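Long-range contacts in CocE/NonD family hydrolase (Staphylococcus aureus subsp. aureus COL, PDB 3III), which probably hydrolyses ester or amide bonds as a serine hydrolase with an alpha/beta-hydrolase domain and a C-terminal domain of the X-Pro dipeptidyl-peptidase type: residues T174-A179 against K187-W192; K259-T264 against S287-L292; V337-Y342 against L502-E507. One frame throughout, in Å; residues are numbered along the deposited sequence.

Interaction 1 of 3, residues T174-A179 against K187-W192; sequences TQWWVA and KAMIPW
Met189, present as selenomethionine, and Gln175 make about half of this buried contact, and Pro191 follows. The Met189 chain leaves CB with CG between the backbone N and the carbonyl carbon (chi1 58°) and bends at its end, which sets SE 3.4 Å from Ala179 CB and lays CE against the helix backbone, 3.5 Å from Gln175 O. Between Met189 and Pro191, the extended Gln175 side chain reaches straight to the strand and grips one residue through both polar atoms. NE2 donates to Ile190 O at 2.9 Å, approaching from above the carbonyl plane rather than along a lone pair, while Ile190 N gives OE1 a weak, bent bond of 3.1 Å. Leu171 O takes a second bond from NE2 and Thr165 OG1 also bonds OE1; the two carbonyl acceptors at NE2 and the Ile190 N-H at OE1 suit this orientation of the amide. Pro191 meets Trp176 instead: its CG lies over one face of the indole in a CH-pi contact, 3.8 Å from the centroid of the six-membered ring, and the indole NE1 is held by Gly194 O. Helix and strand axes approach to 8.4 Å with their directions 146° apart. This is helix-on-sheet packing within the beta-alpha-beta crossover 162-168, 170-179, 186-192, whose strand-to-helix turn, by its position, is probably the nucleophile elbow of the alpha/beta-hydrolase fold.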
loop_
_atom_site.group_PDB
_atom_site.type_symbol
_atom_site.label_atom_id
_atom_site.label_comp_id
_atom_site.label_asym_id
_atom_site.label_seq_id
_atom_site.Cartn_x
_atom_site.Cartn_y
_atom_site.Cartn_z
ATOM N N THR A 174 7.611 5.112 -5.743
ATOM C CA THR A 174 8.764 5.582 -6.525
ATOM C C THR A 174 10.058 4.823 -6.185
ATOM O O THR A 174 10.967 4.779 -6.998
ATOM C CB THR A 174 8.996 7.080 -6.371
ATOM O OG1 THR A 174 9.095 7.445 -4.978
ATOM C CG2 THR A 174 7.873 7.897 -7.005
ATOM N N GLN A 175 10.132 4.264 -4.981
ATOM C CA GLN A 175 11.303 3.415 -4.603
ATOM C C GLN A 175 11.245 2.079 -5.293
ATOM O O GLN A 175 12.246 1.633 -5.802
ATOM C CB GLN A 175 11.356 3.192 -3.121
ATOM C CG GLN A 175 11.507 4.481 -2.306
ATOM C CD GLN A 175 11.633 4.135 -0.824
ATOM O OE1 GLN A 175 12.561 3.416 -0.445
ATOM N NE2 GLN A 175 10.708 4.656 0.014
ATOM N N TRP A 176 10.078 1.427 -5.339
ATOM C CA TRP A 176 10.016 0.180 -6.096
ATOM C C TRP A 176 10.461 0.456 -7.525
ATOM O O TRP A 176 11.232 -0.301 -8.117
ATOM C CB TRP A 176 8.591 -0.393 -6.118
ATOM C CG TRP A 176 8.025 -0.855 -4.786
ATOM C CD1 TRP A 176 6.853 -0.412 -4.215
ATOM C CD2 TRP A 176 8.536 -1.884 -3.907
ATOM N NE1 TRP A 176 6.642 -1.055 -3.022
ATOM C CE2 TRP A 176 7.622 -2.004 -2.837
ATOM C CE3 TRP A 176 9.656 -2.754 -3.944
ATOM C CZ2 TRP A 176 7.817 -2.895 -1.772
ATOM C CZ3 TRP A 176 9.814 -3.674 -2.898
ATOM C CH2 TRP A 176 8.904 -3.733 -1.826
ATOM N N TRP A 177 9.920 1.508 -8.095
ATOM C CA TRP A 177 10.320 1.920 -9.445
ATOM C C TRP A 177 11.850 2.138 -9.637
ATOM O O TRP A 177 12.473 1.474 -10.476
ATOM C CB TRP A 177 9.499 3.145 -9.928
ATOM C CG TRP A 177 8.283 2.689 -10.716
ATOM C CD1 TRP A 177 6.971 2.762 -10.337
ATOM C CD2 TRP A 177 8.286 2.066 -12.011
ATOM N NE1 TRP A 177 6.182 2.239 -11.302
ATOM C CE2 TRP A 177 6.951 1.789 -12.338
ATOM C CE3 TRP A 177 9.287 1.694 -12.909
ATOM C CZ2 TRP A 177 6.598 1.167 -13.534
ATOM C CZ3 TRP A 177 8.939 1.095 -14.099
ATOM C CH2 TRP A 177 7.617 0.842 -14.410
ATOM N N VAL A 178 12.439 3.060 -8.885
ATOM C CA VAL A 178 13.875 3.383 -9.144
ATOM C C VAL A 178 14.774 2.174 -8.832
ATOM O O VAL A 178 15.755 1.905 -9.528
ATOM C CB VAL A 178 14.313 4.676 -8.412
ATOM C CG1 VAL A 178 14.519 4.455 -6.891
ATOM C CG2 VAL A 178 15.540 5.267 -9.062
ATOM N N ALA A 179 14.412 1.396 -7.821
ATOM C CA ALA A 179 15.206 0.215 -7.453
ATOM C C ALA A 179 15.216 -0.833 -8.578
ATOM O O ALA A 179 16.206 -1.587 -8.727
ATOM C CB ALA A 179 14.737 -0.418 -6.123
ATOM N N LYS A 187 22.019 1.951 -1.910
ATOM C CA LYS A 187 22.551 0.890 -1.056
ATOM C C LYS A 187 21.502 0.261 -0.127
ATOM O O LYS A 187 21.784 -0.765 0.490
ATOM C CB LYS A 187 23.709 1.410 -0.185
ATOM C CG LYS A 187 24.889 1.997 -0.981
ATOM C CD LYS A 187 25.502 0.980 -1.930
ATOM C CE LYS A 187 26.743 1.528 -2.686
ATOM N NZ LYS A 187 27.934 1.393 -1.772
ATOM N N ALA A 188 20.305 0.855 -0.035
ATOM C CA ALA A 188 19.230 0.357 0.849
ATOM C C ALA A 188 17.925 1.082 0.507
ATOM O O ALA A 188 17.965 2.231 0.022
ATOM C CB ALA A 188 19.602 0.593 2.326
HETATM N N MSE A 189 16.785 0.460 0.798
HETATM C CA MSE A 189 15.492 1.065 0.508
HETATM C C MSE A 189 14.467 0.670 1.549
HETATM O O MSE A 189 14.472 -0.482 2.048
HETATM C CB MSE A 189 14.987 0.639 -0.883
HETATM C CG MSE A 189 14.871 -0.846 -1.022
HETATM SE SE MSE A 189 14.494 -1.440 -2.886
HETATM C CE MSE A 189 12.686 -0.520 -3.056
ATOM N N ILE A 190 13.590 1.624 1.870
ATOM C CA ILE A 190 12.518 1.439 2.841
ATOM C C ILE A 190 11.194 1.909 2.172
ATOM O O ILE A 190 10.732 3.057 2.386
ATOM C CB ILE A 190 12.770 2.201 4.141
ATOM C CG1 ILE A 190 14.157 1.867 4.728
ATOM C CG2 ILE A 190 11.674 1.888 5.194
ATOM C CD1 ILE A 190 14.479 2.691 5.971
ATOM N N PRO A 191 10.624 1.051 1.296
ATOM C CA PRO A 191 9.316 1.374 0.736
ATOM C C PRO A 191 8.260 1.091 1.806
ATOM O O PRO A 191 7.858 -0.070 2.030
ATOM C CB PRO A 191 9.195 0.414 -0.437
ATOM C CG PRO A 191 10.078 -0.754 -0.048
ATOM C CD PRO A 191 11.231 -0.131 0.628
ATOM N N TRP A 192 7.861 2.137 2.519
ATOM C CA TRP A 192 6.984 1.996 3.640
ATOM C C TRP A 192 5.537 2.178 3.158
ATOM O O TRP A 192 4.989 3.280 3.197
ATOM C CB TRP A 192 7.345 3.008 4.746
ATOM C CG TRP A 192 6.752 2.613 6.065
ATOM C CD1 TRP A 192 5.460 2.780 6.472
ATOM C CD2 TRP A 192 7.428 1.983 7.173
ATOM N NE1 TRP A 192 5.308 2.337 7.764
ATOM C CE2 TRP A 192 6.480 1.817 8.207
ATOM C CE3 TRP A 192 8.724 1.549 7.384
ATOM C CZ2 TRP A 192 6.786 1.209 9.437
ATOM C CZ3 TRP A 192 9.042 0.945 8.585
ATOM C CH2 TRP A 192 8.072 0.753 9.606
#

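Interaction 2 of 3, residues K259-T264 against S287-L292; sequences KTPLLT and SEEKWL
Leu262-Thr264 and Lys290-Leu292 run side by side as parallel strands, 10° apart in direction and 4.6 Å between axes, with Leu262 paired to Lys290, Leu263 to Trp291 and Thr264 to Leu292. The bonds alternate across the gap: Leu262 N donates to Glu289 O, Trp291 N returns a bond of 2.8 Å to Leu262 O, and Thr264 N reaches Trp291 O almost straight (174°). Ahead of the strands the chains are joined by a side chain and by water. Ser287 OG donates to Thr260 O at 2.7 Å, from above the carbonyl plane, and Lys259 O accepts from two waters that in turn take the N-H groups of Glu288 and Glu289. The strands are neighbours in the central sheet of the alpha/beta-hydrolase fold, linked through helix 275-284 as a beta-alpha-beta crossover. On the face turned to that helix, Leu262 CB meets Lys290 CB at 3.8 Å, and Thr264 CG2 touches Leu292 CD1 at the same distance, the two side chains crossing obliquely. The rest of Lys290 runs on, extended, to a cation-pi contact with Phe282 and to the carbonyl O atoms of Phe282 and Ala285. On the other face the Leu263 and Trp291 side chains cross at about a right angle, Leu263 CD1 lying 4.0 Å from Trp291 CB. The Trp291 indole presents its edge to Leu262 O, which lies 3.5 Å from CE3; its NE1 bonds Thr330 O, and His332 stacks on the ring. Pro261 lies alongside Glu289, whose carboxylate forms a salt bridge with Lys328.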
loop_
_atom_site.group_PDB
_atom_site.type_symbol
_atom_site.label_atom_id
_atom_site.label_comp_id
_atom_site.label_asym_id
_atom_site.label_seq_id
_atom_site.Cartn_x
_atom_site.Cartn_y
_atom_site.Cartn_z
ATOM N N LYS A 259 17.555 -5.704 -6.628
ATOM C CA LYS A 259 18.587 -6.384 -5.827
ATOM C C LYS A 259 18.993 -5.700 -4.510
ATOM O O LYS A 259 19.759 -6.269 -3.701
ATOM C CB LYS A 259 19.838 -6.563 -6.688
ATOM C CG LYS A 259 19.566 -7.378 -7.938
ATOM C CD LYS A 259 20.784 -7.292 -8.888
ATOM C CE LYS A 259 20.793 -8.452 -9.891
ATOM N NZ LYS A 259 21.670 -8.135 -11.091
ATOM N N THR A 260 18.534 -4.468 -4.335
ATOM C CA THR A 260 18.947 -3.578 -3.219
ATOM C C THR A 260 18.459 -4.114 -1.862
ATOM O O THR A 260 17.345 -4.570 -1.749
ATOM C CB THR A 260 18.346 -2.153 -3.464
ATOM O OG1 THR A 260 18.806 -1.646 -4.734
ATOM C CG2 THR A 260 18.685 -1.159 -2.360
ATOM N N PRO A 261 19.315 -4.060 -0.821
ATOM C CA PRO A 261 18.843 -4.395 0.506
ATOM C C PRO A 261 17.561 -3.635 0.869
ATOM O O PRO A 261 17.448 -2.413 0.635
ATOM C CB PRO A 261 19.983 -3.944 1.411
ATOM C CG PRO A 261 21.228 -4.119 0.580
ATOM C CD PRO A 261 20.758 -3.753 -0.840
ATOM N N LEU A 262 16.627 -4.352 1.444
ATOM C CA LEU A 262 15.216 -3.970 1.451
ATOM C C LEU A 262 14.530 -4.191 2.803
ATOM O O LEU A 262 14.609 -5.261 3.368
ATOM C CB LEU A 262 14.498 -4.834 0.371
ATOM C CG LEU A 262 12.978 -4.864 0.387
ATOM C CD1 LEU A 262 12.458 -3.441 0.082
ATOM C CD2 LEU A 262 12.424 -5.811 -0.687
ATOM N N LEU A 263 13.917 -3.130 3.317
ATOM C CA LEU A 263 13.007 -3.146 4.441
ATOM C C LEU A 263 11.633 -2.663 3.945
ATOM O O LEU A 263 11.446 -1.497 3.656
ATOM C CB LEU A 263 13.563 -2.276 5.593
ATOM C CG LEU A 263 12.619 -2.086 6.780
ATOM C CD1 LEU A 263 12.237 -3.411 7.495
ATOM C CD2 LEU A 263 13.181 -1.096 7.843
ATOM N N THR A 264 10.673 -3.585 3.823
ATOM C CA THR A 264 9.336 -3.291 3.391
ATOM C C THR A 264 8.404 -3.162 4.547
ATOM O O THR A 264 8.463 -3.985 5.495
ATOM C CB THR A 264 8.817 -4.445 2.511
ATOM O OG1 THR A 264 9.746 -4.634 1.431
ATOM C CG2 THR A 264 7.382 -4.144 1.968
ATOM N N SER A 287 16.425 -9.227 -4.146
ATOM C CA SER A 287 17.325 -8.832 -3.053
ATOM C C SER A 287 17.720 -9.980 -2.111
ATOM O O SER A 287 16.866 -10.629 -1.559
ATOM C CB SER A 287 16.630 -7.739 -2.247
ATOM O OG SER A 287 16.257 -6.654 -3.092
ATOM N N GLU A 288 19.018 -10.219 -1.919
ATOM C CA GLU A 288 19.457 -11.278 -1.028
ATOM C C GLU A 288 19.220 -10.911 0.445
ATOM O O GLU A 288 19.183 -11.796 1.321
ATOM C CB GLU A 288 20.951 -11.554 -1.282
ATOM C CG GLU A 288 21.190 -12.361 -2.536
ATOM C CD GLU A 288 22.678 -12.457 -2.952
ATOM O OE1 GLU A 288 23.590 -12.085 -2.170
ATOM O OE2 GLU A 288 22.926 -12.911 -4.086
ATOM N N GLU A 289 19.039 -9.616 0.722
ATOM C CA GLU A 289 18.923 -9.111 2.084
ATOM C C GLU A 289 17.613 -8.301 2.130
ATOM O O GLU A 289 17.583 -7.167 1.670
ATOM C CB GLU A 289 20.127 -8.218 2.398
ATOM C CG GLU A 289 21.480 -8.950 2.274
ATOM C CD GLU A 289 22.707 -8.067 2.587
ATOM O OE1 GLU A 289 23.239 -7.352 1.702
ATOM O OE2 GLU A 289 23.175 -8.120 3.704
ATOM N N LYS A 290 16.538 -8.920 2.599
ATOM C CA LYS A 290 15.245 -8.267 2.636
ATOM C C LYS A 290 14.446 -8.655 3.877
ATOM O O LYS A 290 14.548 -9.787 4.363
ATOM C CB LYS A 290 14.487 -8.546 1.354
ATOM C CG LYS A 290 14.221 -10.012 1.037
ATOM C CD LYS A 290 13.228 -10.129 -0.160
ATOM C CE LYS A 290 12.973 -11.558 -0.536
ATOM N NZ LYS A 290 12.106 -11.703 -1.804
ATOM N N TRP A 291 13.679 -7.687 4.377
ATOM C CA TRP A 291 12.867 -7.842 5.577
ATOM C C TRP A 291 11.511 -7.244 5.348
ATOM O O TRP A 291 11.371 -6.250 4.630
ATOM C CB TRP A 291 13.546 -7.125 6.762
ATOM C CG TRP A 291 14.795 -7.838 7.200
ATOM C CD1 TRP A 291 14.905 -8.773 8.200
ATOM C CD2 TRP A 291 16.107 -7.711 6.636
ATOM N NE1 TRP A 291 16.186 -9.237 8.266
ATOM C CE2 TRP A 291 16.939 -8.612 7.308
ATOM C CE3 TRP A 291 16.647 -6.940 5.602
ATOM C CZ2 TRP A 291 18.309 -8.738 7.020
ATOM C CZ3 TRP A 291 18.039 -7.076 5.321
ATOM C CH2 TRP A 291 18.823 -7.967 6.018
ATOM N N LEU A 292 10.523 -7.779 6.036
ATOM C CA LEU A 292 9.166 -7.283 5.940
ATOM C C LEU A 292 8.604 -7.044 7.341
ATOM O O LEU A 292 8.753 -7.893 8.256
ATOM C CB LEU A 292 8.301 -8.333 5.196
ATOM C CG LEU A 292 6.794 -8.147 5.160
ATOM C CD1 LEU A 292 6.478 -6.903 4.364
ATOM C CD2 LEU A 292 6.082 -9.431 4.542
HETATM O O HOH W 1 20.831 -8.821 -3.870
HETATM O O HOH W 2 20.005 -7.354 -0.966
#

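Interaction 3 of 3, residues V337-Y342 against L502-E507; sequences VRDQFY and LFKQGE
Asp339 sets CG opposite its backbone N (chi1 178°) and Lys504 stretches out beyond CG, and the two side chains cross at about a right angle, CE lying 3.6 Å from Asp339 OD2. The salt bridge between Lys504 NZ and that oxygen is long, 3.8 Å; Lys343 NZ is a second partner of OD2. The other oxygen, Asp339 OD1, faces Glu507 OE1 at 4.2 Å, the carboxylate planes turned 52° apart. Lys431 NZ forms salt bridges with both of these oxygens and probably offsets their like charges. One water ties the same corner together, donating to Asp339 OD1 and, at 2.6 Å, to Glu507 OE2 while accepting from Gln340 NE2. Glu507 is fixed in turn by Lys504 N, which bonds OE1 on its anti side. Beside the polar cluster the backbones meet once, Leu502 N donating nearly straight to Arg338 O at 2.8 Å. Val337 CG1 rests 3.9 Å from Leu502 CB, and Leu502 CD2 lies 4.2 Å from Asp339 OD1, these two side chains set at a slant. The type II turn from Lys504 to Glu507 places Gly506 where such turns favour glycine, and Asp339 and Gln340 form a classic beta bulge opposite Lys343. The contact joins the end of strand 333-338, in the large mixed sheet, to the end of strand 490-503 and the turn after it, in the C-terminal all-beta part, consistent with the jelly-roll domain of X-Pro dipeptidyl-peptidase relatives.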
loop_
_atom_site.group_PDB
_atom_site.type_symbol
_atom_site.label_atom_id
_atom_site.label_comp_id
_atom_site.label_asym_id
_atom_site.label_seq_id
_atom_site.Cartn_x
_atom_site.Cartn_y
_atom_site.Cartn_z
ATOM N N VAL A 337 -0.751 -10.285 14.424
ATOM C CA VAL A 337 -1.976 -11.075 14.392
ATOM C C VAL A 337 -3.069 -10.235 15.086
ATOM O O VAL A 337 -3.057 -10.048 16.304
ATOM C CB VAL A 337 -1.810 -12.392 15.111
ATOM C CG1 VAL A 337 -3.122 -13.235 14.974
ATOM C CG2 VAL A 337 -0.636 -13.196 14.464
ATOM N N ARG A 338 -3.998 -9.683 14.316
ATOM C CA ARG A 338 -4.971 -8.734 14.870
ATOM C C ARG A 338 -6.021 -9.544 15.641
ATOM O O ARG A 338 -6.506 -10.526 15.130
ATOM C CB ARG A 338 -5.681 -7.982 13.765
ATOM C CG ARG A 338 -4.778 -7.148 12.918
ATOM C CD ARG A 338 -5.498 -6.529 11.728
ATOM N NE ARG A 338 -6.058 -7.592 10.909
ATOM C CZ ARG A 338 -6.859 -7.409 9.858
ATOM N NH1 ARG A 338 -7.156 -6.184 9.400
ATOM N NH2 ARG A 338 -7.319 -8.479 9.207
ATOM N N ASP A 339 -6.420 -9.086 16.817
ATOM C CA ASP A 339 -7.538 -9.681 17.545
ATOM C C ASP A 339 -8.780 -8.735 17.535
ATOM O O ASP A 339 -9.896 -9.168 17.160
ATOM C CB ASP A 339 -7.138 -9.944 18.988
ATOM C CG ASP A 339 -8.317 -10.522 19.808
ATOM O OD1 ASP A 339 -9.232 -11.150 19.211
ATOM O OD2 ASP A 339 -8.319 -10.321 21.017
ATOM N N GLN A 340 -8.563 -7.481 17.948
ATOM C CA GLN A 340 -9.550 -6.410 17.872
ATOM C C GLN A 340 -8.848 -5.138 17.343
ATOM O O GLN A 340 -7.633 -5.147 17.069
ATOM C CB GLN A 340 -10.216 -6.122 19.237
ATOM C CG GLN A 340 -10.989 -7.252 19.885
ATOM C CD GLN A 340 -12.537 -7.148 19.742
ATOM O OE1 GLN A 340 -13.134 -6.034 19.590
ATOM N NE2 GLN A 340 -13.210 -8.326 19.783
ATOM N N PHE A 341 -9.607 -4.050 17.252
ATOM C CA PHE A 341 -9.110 -2.752 16.761
ATOM C C PHE A 341 -7.975 -2.348 17.693
ATOM O O PHE A 341 -8.187 -2.178 18.929
ATOM C CB PHE A 341 -10.263 -1.703 16.756
ATOM C CG PHE A 341 -9.829 -0.317 16.406
ATOM C CD1 PHE A 341 -9.806 0.112 15.107
ATOM C CD2 PHE A 341 -9.413 0.544 17.396
ATOM C CE1 PHE A 341 -9.353 1.396 14.769
ATOM C CE2 PHE A 341 -8.935 1.827 17.086
ATOM C CZ PHE A 341 -8.938 2.267 15.763
ATOM N N TYR A 342 -6.786 -2.145 17.128
ATOM C CA TYR A 342 -5.604 -1.725 17.964
ATOM C C TYR A 342 -5.297 -2.678 19.114
ATOM O O TYR A 342 -4.800 -2.265 20.203
ATOM C CB TYR A 342 -5.795 -0.282 18.434
ATOM C CG TYR A 342 -5.144 0.677 17.447
ATOM C CD1 TYR A 342 -5.596 0.767 16.125
ATOM C CD2 TYR A 342 -4.009 1.429 17.818
ATOM C CE1 TYR A 342 -4.989 1.616 15.193
ATOM C CE2 TYR A 342 -3.371 2.267 16.867
ATOM C CZ TYR A 342 -3.921 2.391 15.575
ATOM O OH TYR A 342 -3.305 3.226 14.625
ATOM N N LEU A 502 -6.555 -13.285 14.418
ATOM C CA LEU A 502 -6.898 -14.367 15.338
ATOM C C LEU A 502 -8.407 -14.530 15.347
ATOM O O LEU A 502 -9.150 -13.507 15.475
ATOM C CB LEU A 502 -6.504 -13.986 16.774
ATOM C CG LEU A 502 -6.852 -14.891 17.949
ATOM C CD1 LEU A 502 -6.199 -16.285 17.761
ATOM C CD2 LEU A 502 -6.338 -14.157 19.244
ATOM N N PHE A 503 -8.865 -15.782 15.247
ATOM C CA PHE A 503 -10.258 -16.116 15.518
ATOM C C PHE A 503 -10.206 -16.993 16.744
ATOM O O PHE A 503 -9.665 -18.099 16.687
ATOM C CB PHE A 503 -10.905 -16.851 14.293
ATOM C CG PHE A 503 -11.049 -15.992 13.089
ATOM C CD1 PHE A 503 -12.276 -15.390 12.783
ATOM C CD2 PHE A 503 -9.959 -15.692 12.295
ATOM C CE1 PHE A 503 -12.409 -14.570 11.690
ATOM C CE2 PHE A 503 -10.086 -14.844 11.192
ATOM C CZ PHE A 503 -11.293 -14.278 10.894
ATOM N N LYS A 504 -10.671 -16.488 17.886
ATOM C CA LYS A 504 -10.680 -17.264 19.120
ATOM C C LYS A 504 -11.758 -18.321 19.085
ATOM O O LYS A 504 -12.716 -18.200 18.364
ATOM C CB LYS A 504 -10.907 -16.372 20.347
ATOM C CG LYS A 504 -9.835 -15.261 20.584
ATOM C CD LYS A 504 -10.333 -14.351 21.749
ATOM C CE LYS A 504 -9.229 -13.497 22.340
ATOM N NZ LYS A 504 -9.739 -12.789 23.585
ATOM N N GLN A 505 -11.605 -19.365 19.901
ATOM C CA GLN A 505 -12.630 -20.367 20.067
ATOM C C GLN A 505 -13.938 -19.674 20.337
ATOM O O GLN A 505 -14.003 -18.816 21.232
ATOM C CB GLN A 505 -12.291 -21.261 21.301
ATOM C CG GLN A 505 -13.436 -22.223 21.650
ATOM C CD GLN A 505 -13.088 -23.046 22.877
ATOM O OE1 GLN A 505 -12.317 -22.595 23.756
ATOM N NE2 GLN A 505 -13.662 -24.242 22.962
ATOM N N GLY A 506 -14.986 -20.041 19.587
ATOM C CA GLY A 506 -16.286 -19.399 19.748
ATOM C C GLY A 506 -16.546 -18.224 18.841
ATOM O O GLY A 506 -17.690 -17.763 18.700
ATOM N N GLU A 507 -15.489 -17.701 18.219
ATOM C CA GLU A 507 -15.644 -16.603 17.274
ATOM C C GLU A 507 -15.941 -17.159 15.883
ATOM O O GLU A 507 -15.693 -18.324 15.626
ATOM C CB GLU A 507 -14.400 -15.695 17.293
ATOM C CG GLU A 507 -14.276 -14.924 18.646
ATOM C CD GLU A 507 -13.215 -13.831 18.691
ATOM O OE1 GLU A 507 -12.081 -14.010 18.189
ATOM O OE2 GLU A 507 -13.530 -12.775 19.296
HETATM O O HOH W 3 -11.829 -10.858 19.794
#

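Interactions 1 and 2 are neighbours in one sheet, their centres 10 Å apart. Strand 186-192 bonds to strand 262-267 through Met189 N to Pro261 O and Leu263 N to Met189 O, each probably a hydrogen bond of 3.0 Å, and Pro191 packs on the same strand. Interaction 3 lies far off, its centre about 33 Å from that of interaction 1 and 30 Å from that of interaction 2, yet strand 333-338 adjoins strand 290-295, so one side of interaction 3 belongs to the same mixed sheet, while strand 490-503 is in a separate antiparallel one. The Gln175 side chain of interaction 1 is about 12 Å from a bound palmitic acid, and helix 170-179 follows the probable nucleophile elbow.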